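Long-range contact in lipoate-protein ligase 1 (Plasmodium falciparum, PDB 5T8U), which belongs to the lipoate-protein ligase family, pairing a lipoyl protein ligase A/B-type catalytic domain with a smaller C-terminal domain, and holds lipoic acid in this structure: residues N112-F121 against S154-H165. Residues are numbered along the deposited sequence; the frame is centred on the assembly and turned at random.
With LPA (lipoic acid), chain C.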
ATOM      1  N   ASN A 112      10.171  -2.314  -7.863  1.00 67.19           N
ATOM      2  CA  ASN A 112      10.659  -2.581  -9.208  1.00 66.86           C
ATOM      3  C   ASN A 112      10.981  -1.273  -9.916  1.00 71.90           C
ATOM      4  O   ASN A 112      10.568  -0.192  -9.494  1.00 67.20           O
ATOM      5  CB  ASN A 112       9.639  -3.382 -10.026  1.00 66.11           C
ATOM      6  CG  ASN A 112       9.402  -4.768  -9.463  1.00 66.06           C
ATOM      7  OD1 ASN A 112       8.613  -4.946  -8.535  1.00 65.48           O
ATOM      8  ND2 ASN A 112      10.081  -5.760 -10.026  1.00 65.92           N
ATOM      9  N   ASN A 113      11.742  -1.393 -11.007  1.00 90.11           N
ATOM     10  CA  ASN A 113      12.029  -0.236 -11.848  1.00 97.89           C
ATOM     11  C   ASN A 113      10.789   0.204 -12.615  1.00 95.07           C
ATOM     12  O   ASN A 113      10.540   1.405 -12.771  1.00 99.72           O
ATOM     13  CB  ASN A 113      13.169  -0.566 -12.812  1.00101.84           C
ATOM     14  CG  ASN A 113      13.441   0.548 -13.802  1.00107.01           C
ATOM     15  OD1 ASN A 113      13.119   1.710 -13.552  1.00109.48           O
ATOM     16  ND2 ASN A 113      14.036   0.197 -14.936  1.00108.55           N
ATOM     17  N   ASN A 114      10.004  -0.752 -13.100  0.86 80.36           N
ATOM     18  CA  ASN A 114       8.757  -0.490 -13.801  0.86 78.26           C
ATOM     19  C   ASN A 114       7.613  -1.182 -13.071  0.86 73.06           C
ATOM     20  O   ASN A 114       7.822  -1.963 -12.140  0.86 71.85           O
ATOM     21  CB  ASN A 114       8.834  -0.972 -15.256  0.86 84.20           C
ATOM     22  CG  ASN A 114       9.942  -0.293 -16.037  0.86 88.87           C
ATOM     23  OD1 ASN A 114      10.334   0.834 -15.729  0.86 90.41           O
ATOM     24  ND2 ASN A 114      10.453  -0.975 -17.055  0.86 90.56           N
ATOM     25  N   ILE A 115       6.385  -0.884 -13.502  1.00 68.43           N
ATOM     26  CA  ILE A 115       5.222  -1.527 -12.905  1.00 64.50           C
ATOM     27  C   ILE A 115       5.322  -3.029 -13.118  1.00 61.93           C
ATOM     28  O   ILE A 115       5.586  -3.504 -14.229  1.00 58.32           O
ATOM     29  CB  ILE A 115       3.924  -0.951 -13.492  1.00 66.78           C
ATOM     30  CG1 ILE A 115       3.814   0.539 -13.149  1.00 69.20           C
ATOM     31  CG2 ILE A 115       2.713  -1.709 -12.946  1.00 65.90           C
ATOM     32  CD1 ILE A 115       2.579   1.230 -13.704  1.00 72.39           C
ATOM     33  N   ASN A 116       5.108  -3.788 -12.041  1.00 70.24           N
ATOM     34  CA  ASN A 116       5.323  -5.230 -12.052  1.00 71.14           C
ATOM     35  C   ASN A 116       4.220  -5.955 -11.288  1.00 66.36           C
ATOM     36  O   ASN A 116       4.442  -7.051 -10.759  1.00 65.43           O
ATOM     37  CB  ASN A 116       6.694  -5.572 -11.457  1.00 68.05           C
ATOM     38  CG  ASN A 116       7.239  -6.895 -11.961  1.00 67.12           C
ATOM     39  OD1 ASN A 116       7.569  -7.033 -13.139  1.00 67.04           O
ATOM     40  ND2 ASN A 116       7.354  -7.869 -11.065  1.00 65.44           N
ATOM     41  N   THR A 117       3.026  -5.360 -11.229  1.00 58.69           N
ATOM     42  CA  THR A 117       1.923  -5.929 -10.461  1.00 55.64           C
ATOM     43  C   THR A 117       1.644  -7.372 -10.868  1.00 56.60           C
ATOM     44  O   THR A 117       1.746  -8.299 -10.052  1.00 58.13           O
ATOM     45  CB  THR A 117       0.671  -5.069 -10.654  1.00 56.25           C
ATOM     46  OG1 THR A 117       0.959  -3.712 -10.296  1.00 56.36           O
ATOM     47  CG2 THR A 117      -0.477  -5.582  -9.798  1.00 55.51           C
ATOM     48  N   SER A 118       1.275  -7.576 -12.134  1.00 56.98           N
ATOM     49  CA  SER A 118       0.895  -8.905 -12.599  1.00 57.68           C
ATOM     50  C   SER A 118       1.982  -9.929 -12.297  1.00 56.39           C
ATOM     51  O   SER A 118       1.699 -11.022 -11.794  1.00 56.11           O
ATOM     52  CB  SER A 118       0.592  -8.863 -14.098  1.00 58.67           C
ATOM     53  OG  SER A 118      -0.480  -7.976 -14.373  1.00 57.84           O
ATOM     54  N   SER A 119       3.239  -9.590 -12.593  1.00 58.74           N
ATOM     55  CA  SER A 119       4.331 -10.527 -12.341  1.00 59.38           C
ATOM     56  C   SER A 119       4.441 -10.861 -10.858  1.00 59.11           C
ATOM     57  O   SER A 119       4.606 -12.030 -10.492  1.00 60.87           O
ATOM     58  CB  SER A 119       5.648  -9.956 -12.864  1.00 58.58           C
ATOM     59  OG  SER A 119       5.731 -10.080 -14.273  1.00 58.60           O
ATOM     60  N   ASN A 120       4.353  -9.852  -9.989  1.00 60.49           N
ATOM     61  CA  ASN A 120       4.389 -10.108  -8.551  1.00 59.50           C
ATOM     62  C   ASN A 120       3.297 -11.094  -8.150  1.00 60.45           C
ATOM     63  O   ASN A 120       3.560 -12.100  -7.473  1.00 60.45           O
ATOM     64  CB  ASN A 120       4.238  -8.793  -7.784  1.00 58.14           C
ATOM     65  CG  ASN A 120       5.309  -7.778  -8.143  1.00 57.43           C
ATOM     66  OD1 ASN A 120       6.325  -8.117  -8.748  1.00 58.86           O
ATOM     67  ND2 ASN A 120       5.088  -6.525  -7.766  1.00 55.81           N
ATOM     68  N   PHE A 121       2.059 -10.824  -8.574  1.00 60.63           N
ATOM     69  CA  PHE A 121       0.966 -11.745  -8.283  1.00 61.44           C
ATOM     70  C   PHE A 121       1.242 -13.135  -8.842  1.00 59.28           C
ATOM     71  O   PHE A 121       0.781 -14.132  -8.277  1.00 62.91           O
ATOM     72  CB  PHE A 121      -0.351 -11.204  -8.844  1.00 61.41           C
ATOM     73  CG  PHE A 121      -1.000 -10.160  -7.977  1.00 60.67           C
ATOM     74  CD1 PHE A 121      -1.402 -10.467  -6.688  1.00 59.96           C
ATOM     75  CD2 PHE A 121      -1.228  -8.880  -8.456  1.00 62.24           C
ATOM     76  CE1 PHE A 121      -2.004  -9.516  -5.886  1.00 60.47           C
ATOM     77  CE2 PHE A 121      -1.834  -7.922  -7.659  1.00 60.91           C
ATOM     78  CZ  PHE A 121      -2.223  -8.241  -6.372  1.00 60.12           C
ATOM     79  N   SER A 154      -3.693  -5.899  -1.674  1.00 64.21           N
ATOM     80  CA  SER A 154      -2.531  -5.138  -2.104  1.00 58.45           C
ATOM     81  C   SER A 154      -2.855  -3.661  -2.290  1.00 60.43           C
ATOM     82  O   SER A 154      -4.016  -3.254  -2.385  1.00 60.58           O
ATOM     83  CB  SER A 154      -1.972  -5.709  -3.411  1.00 58.35           C
ATOM     84  OG  SER A 154      -1.603  -7.069  -3.253  1.00 57.62           O
ATOM     85  N   ALA A 155      -1.790  -2.861  -2.337  1.00 62.97           N
ATOM     86  CA  ALA A 155      -1.879  -1.438  -2.628  1.00 62.32           C
ATOM     87  C   ALA A 155      -0.570  -1.008  -3.274  1.00 62.30           C
ATOM     88  O   ALA A 155       0.460  -1.676  -3.139  1.00 64.38           O
ATOM     89  CB  ALA A 155      -2.167  -0.613  -1.368  1.00 62.26           C
ATOM     90  N   PHE A 156      -0.618   0.124  -3.979  1.00 59.38           N
ATOM     91  CA  PHE A 156       0.469   0.515  -4.864  1.00 58.35           C
ATOM     92  C   PHE A 156       0.800   1.989  -4.686  1.00 57.25           C
ATOM     93  O   PHE A 156      -0.022   2.788  -4.228  1.00 57.60           O
ATOM     94  CB  PHE A 156       0.113   0.242  -6.330  1.00 61.03           C
ATOM     95  CG  PHE A 156      -0.545  -1.088  -6.553  1.00 63.57           C
ATOM     96  CD1 PHE A 156       0.209  -2.205  -6.868  1.00 64.06           C
ATOM     97  CD2 PHE A 156      -1.919  -1.223  -6.444  1.00 64.40           C
ATOM     98  CE1 PHE A 156      -0.395  -3.430  -7.072  1.00 63.70           C
ATOM     99  CE2 PHE A 156      -2.527  -2.446  -6.645  1.00 65.43           C
ATOM    100  CZ  PHE A 156      -1.763  -3.551  -6.959  1.00 65.00           C
ATOM    101  N   LYS A 157       2.030   2.337  -5.061  1.00 55.30           N
ATOM    102  CA  LYS A 157       2.474   3.721  -5.139  1.00 55.87           C
ATOM    103  C   LYS A 157       3.557   3.810  -6.204  1.00 62.43           C
ATOM    104  O   LYS A 157       4.418   2.931  -6.298  1.00 58.53           O
ATOM    105  CB  LYS A 157       3.001   4.234  -3.794  1.00 54.18           C
ATOM    106  CG  LYS A 157       3.703   5.582  -3.875  1.00 55.12           C
ATOM    107  CD  LYS A 157       3.830   6.223  -2.502  1.00 55.84           C
ATOM    108  CE  LYS A 157       4.476   7.598  -2.581  1.00 59.83           C
ATOM    109  NZ  LYS A 157       3.671   8.564  -3.383  1.00 61.77           N
ATOM    110  N   LYS A 158       3.500   4.871  -7.005  1.00 79.07           N
ATOM    111  CA  LYS A 158       4.425   5.070  -8.110  1.00 85.13           C
ATOM    112  C   LYS A 158       5.281   6.301  -7.855  1.00 85.20           C
ATOM    113  O   LYS A 158       4.825   7.288  -7.269  1.00 88.77           O
ATOM    114  CB  LYS A 158       3.672   5.224  -9.441  1.00 87.40           C
ATOM    115  CG  LYS A 158       4.568   5.393 -10.663  1.00 88.27           C
ATOM    116  CD  LYS A 158       5.329   4.119 -10.996  1.00 86.51           C
ATOM    117  CE  LYS A 158       6.371   4.363 -12.076  1.00 87.42           C
ATOM    118  NZ  LYS A 158       6.902   3.095 -12.643  1.00 86.62           N
ATOM    119  N   ILE A 159       6.534   6.233  -8.309  0.97 76.84           N
ATOM    120  CA  ILE A 159       7.490   7.322  -8.158  0.97 75.40           C
ATOM    121  C   ILE A 159       8.451   7.270  -9.338  0.97 75.85           C
ATOM    122  O   ILE A 159       8.651   6.223  -9.956  0.97 77.21           O
ATOM    123  CB  ILE A 159       8.230   7.241  -6.797  0.97 75.98           C
ATOM    124  CG1 ILE A 159       7.390   7.942  -5.720  0.97 76.45           C
ATOM    125  CG2 ILE A 159       9.649   7.825  -6.880  0.97 78.34           C
ATOM    126  CD1 ILE A 159       8.051   8.061  -4.360  0.97 77.46           C
ATOM    127  N   LYS A 160       9.046   8.426  -9.647  0.95 75.05           N
ATOM    128  CA  LYS A 160       9.872   8.635 -10.833  0.95 77.84           C
ATOM    129  C   LYS A 160      10.543   7.366 -11.345  0.95 83.81           C
ATOM    130  O   LYS A 160      10.339   6.975 -12.499  0.95 80.77           O
ATOM    131  CB  LYS A 160      10.940   9.692 -10.537  0.95 79.21           C
ATOM    132  CG  LYS A 160      11.721  10.142 -11.760  0.95 83.03           C
ATOM    133  CD  LYS A 160      12.613  11.333 -11.436  0.95 87.37           C
ATOM    134  CE  LYS A 160      12.836  12.227 -12.646  0.95 93.45           C
ATOM    135  NZ  LYS A 160      12.865  13.662 -12.259  0.95 96.99           N
ATOM    136  N   ASP A 161      11.341   6.717 -10.498  1.00101.24           N
ATOM    137  CA  ASP A 161      12.132   5.561 -10.903  1.00106.09           C
ATOM    138  C   ASP A 161      11.724   4.268 -10.212  1.00 97.85           C
ATOM    139  O   ASP A 161      12.324   3.224 -10.490  1.00103.09           O
ATOM    140  CB  ASP A 161      13.617   5.824 -10.629  1.00109.09           C
ATOM    141  CG  ASP A 161      14.180   6.937 -11.488  1.00113.34           C
ATOM    142  OD1 ASP A 161      13.746   7.067 -12.652  1.00114.88           O
ATOM    143  OD2 ASP A 161      15.059   7.679 -11.000  1.00114.92           O
ATOM    144  N   VAL A 162      10.730   4.297  -9.328  0.88 74.19           N
ATOM    145  CA  VAL A 162      10.403   3.152  -8.489  0.88 67.13           C
ATOM    146  C   VAL A 162       8.905   2.890  -8.541  0.88 64.25           C
ATOM    147  O   VAL A 162       8.102   3.826  -8.598  0.88 65.42           O
ATOM    148  CB  VAL A 162      10.852   3.376  -7.031  0.88 69.06           C
ATOM    149  CG1 VAL A 162      10.672   2.106  -6.221  0.88 68.44           C
ATOM    150  CG2 VAL A 162      12.297   3.838  -6.987  0.88 70.80           C
ATOM    151  N   PHE A 163       8.538   1.612  -8.514  0.93 63.21           N
ATOM    152  CA  PHE A 163       7.157   1.182  -8.356  0.93 61.85           C
ATOM    153  C   PHE A 163       7.072   0.271  -7.141  0.93 60.72           C
ATOM    154  O   PHE A 163       7.846  -0.689  -7.026  0.93 56.77           O
ATOM    155  CB  PHE A 163       6.644   0.454  -9.600  0.93 63.33           C
ATOM    156  CG  PHE A 163       5.295  -0.180  -9.412  0.93 63.92           C
ATOM    157  CD1 PHE A 163       4.146   0.593  -9.400  0.93 65.61           C
ATOM    158  CD2 PHE A 163       5.177  -1.550  -9.243  0.93 63.09           C
ATOM    159  CE1 PHE A 163       2.903   0.010  -9.226  0.93 65.99           C
ATOM    160  CE2 PHE A 163       3.939  -2.137  -9.070  0.93 63.24           C
ATOM    161  CZ  PHE A 163       2.801  -1.356  -9.060  0.93 64.91           C
ATOM    162  N   LEU A 164       6.137   0.578  -6.243  1.00 65.60           N
ATOM    163  CA  LEU A 164       5.984  -0.133  -4.980  1.00 64.56           C
ATOM    164  C   LEU A 164       4.617  -0.800  -4.947  1.00 63.03           C
ATOM    165  O   LEU A 164       3.588  -0.116  -4.970  1.00 65.35           O
ATOM    166  CB  LEU A 164       6.150   0.821  -3.795  1.00 63.05           C
ATOM    167  CG  LEU A 164       6.064   0.212  -2.389  1.00 61.52           C
ATOM    168  CD1 LEU A 164       6.938   0.989  -1.420  1.00 62.09           C
ATOM    169  CD2 LEU A 164       4.636   0.193  -1.875  1.00 60.21           C
ATOM    170  N   HIS A 165       4.612  -2.129  -4.887  1.00 59.12           N
ATOM    171  CA  HIS A 165       3.399  -2.935  -4.756  1.00 58.14           C
ATOM    172  C   HIS A 165       3.519  -3.701  -3.442  1.00 61.43           C
ATOM    173  O   HIS A 165       4.201  -4.728  -3.380  1.00 60.58           O
ATOM    174  CB  HIS A 165       3.241  -3.876  -5.951  1.00 56.93           C
ATOM    175  CG  HIS A 165       2.215  -4.953  -5.760  1.00 55.31           C
ATOM    176  ND1 HIS A 165       2.070  -6.002  -6.641  1.00 55.59           N
ATOM    177  CD2 HIS A 165       1.281  -5.142  -4.797  1.00 55.28           C
ATOM    178  CE1 HIS A 165       1.096  -6.793  -6.227  1.00 55.56           C
ATOM    179  NE2 HIS A 165       0.602  -6.294  -5.109  1.00 55.22           N
TER
HETATM  180  C1  LPA C 401      -7.100  -3.319   0.268  0.79 75.42           C
HETATM  181  O1  LPA C 401      -7.715  -4.390   0.514  0.79 75.28           O
HETATM  182  C2  LPA C 401      -5.575  -3.315   0.206  0.79 76.30           C
HETATM  183  O2  LPA C 401      -7.742  -2.254   0.072  0.79 74.97           O
HETATM  184  C3  LPA C 401      -5.017  -3.557   1.606  0.79 76.78           C
HETATM  185  C4  LPA C 401      -3.532  -3.202   1.646  0.79 77.13           C
HETATM  186  C5  LPA C 401      -3.077  -3.157   3.104  0.79 78.68           C
HETATM  187  C6  LPA C 401      -1.748  -2.716   3.199  0.79 79.85           C
HETATM  188  S6  LPA C 401      -1.487  -2.166   4.614  0.79 81.08           S
HETATM  189  C7  LPA C 401      -0.499  -4.229   2.949  0.79 79.36           C
HETATM  190  C8  LPA C 401       0.725  -4.046   3.955  0.79 79.70           C
HETATM  191  S8  LPA C 401       0.362  -2.563   4.968  0.79 80.81           S
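Chi1 of His-165 (167°) swings its ring away from the backbone N and toward Asn-120, and a like torsion in Phe-163 carries that ring beneath Ile-115, in the loop before helix 117-132. The imidazole of His-165 is gripped at both nitrogens. Asn-120 ND2 donates to His-165 ND1 at 3.3 Å along a nearly straight N-H, close to its own amide plane but 31° out of the ring plane. At the other nitrogen, Ser-154 OG, from a residue of the lipoic acid pocket, lies 3.0 Å from His-165 NE2 in the ring plane, a hydrogen bond in which either could donate. These two bonds would limit rotation of the imidazole, and Phe-156 CE1 sits over the centre of one of its faces. Phe-121 receives His-165 CE1 over a face, 3.5 Å from Phe-121 CE2, with the ring planes inclined at 52°. Thr-117 presses its methyl CG2 on Phe-156 CE1 at 3.5 Å, while Ile-115 CA sits over one face of Phe-163, toward the rim, 3.9 Å from the ring centroid, a CH-pi contact. Where strand 105-112 ends, Asn-112 N to Phe-163 O (3.0 Å) and Phe-163 N to Asn-112 O (2.9 Å) form an antiparallel hydrogen-bonded pair. Thus strand 105-112 borders strand 162-170, which the type I turn from Ile-159 to Val-162 joins to strand 150-159 as a hairpin. The start of helix 117-132 packs over this hairpin; Leu-164 leaves the backbone on the other face of the sheet, and its side chain touches Glu-29 and Leu-33 of helix 22-34.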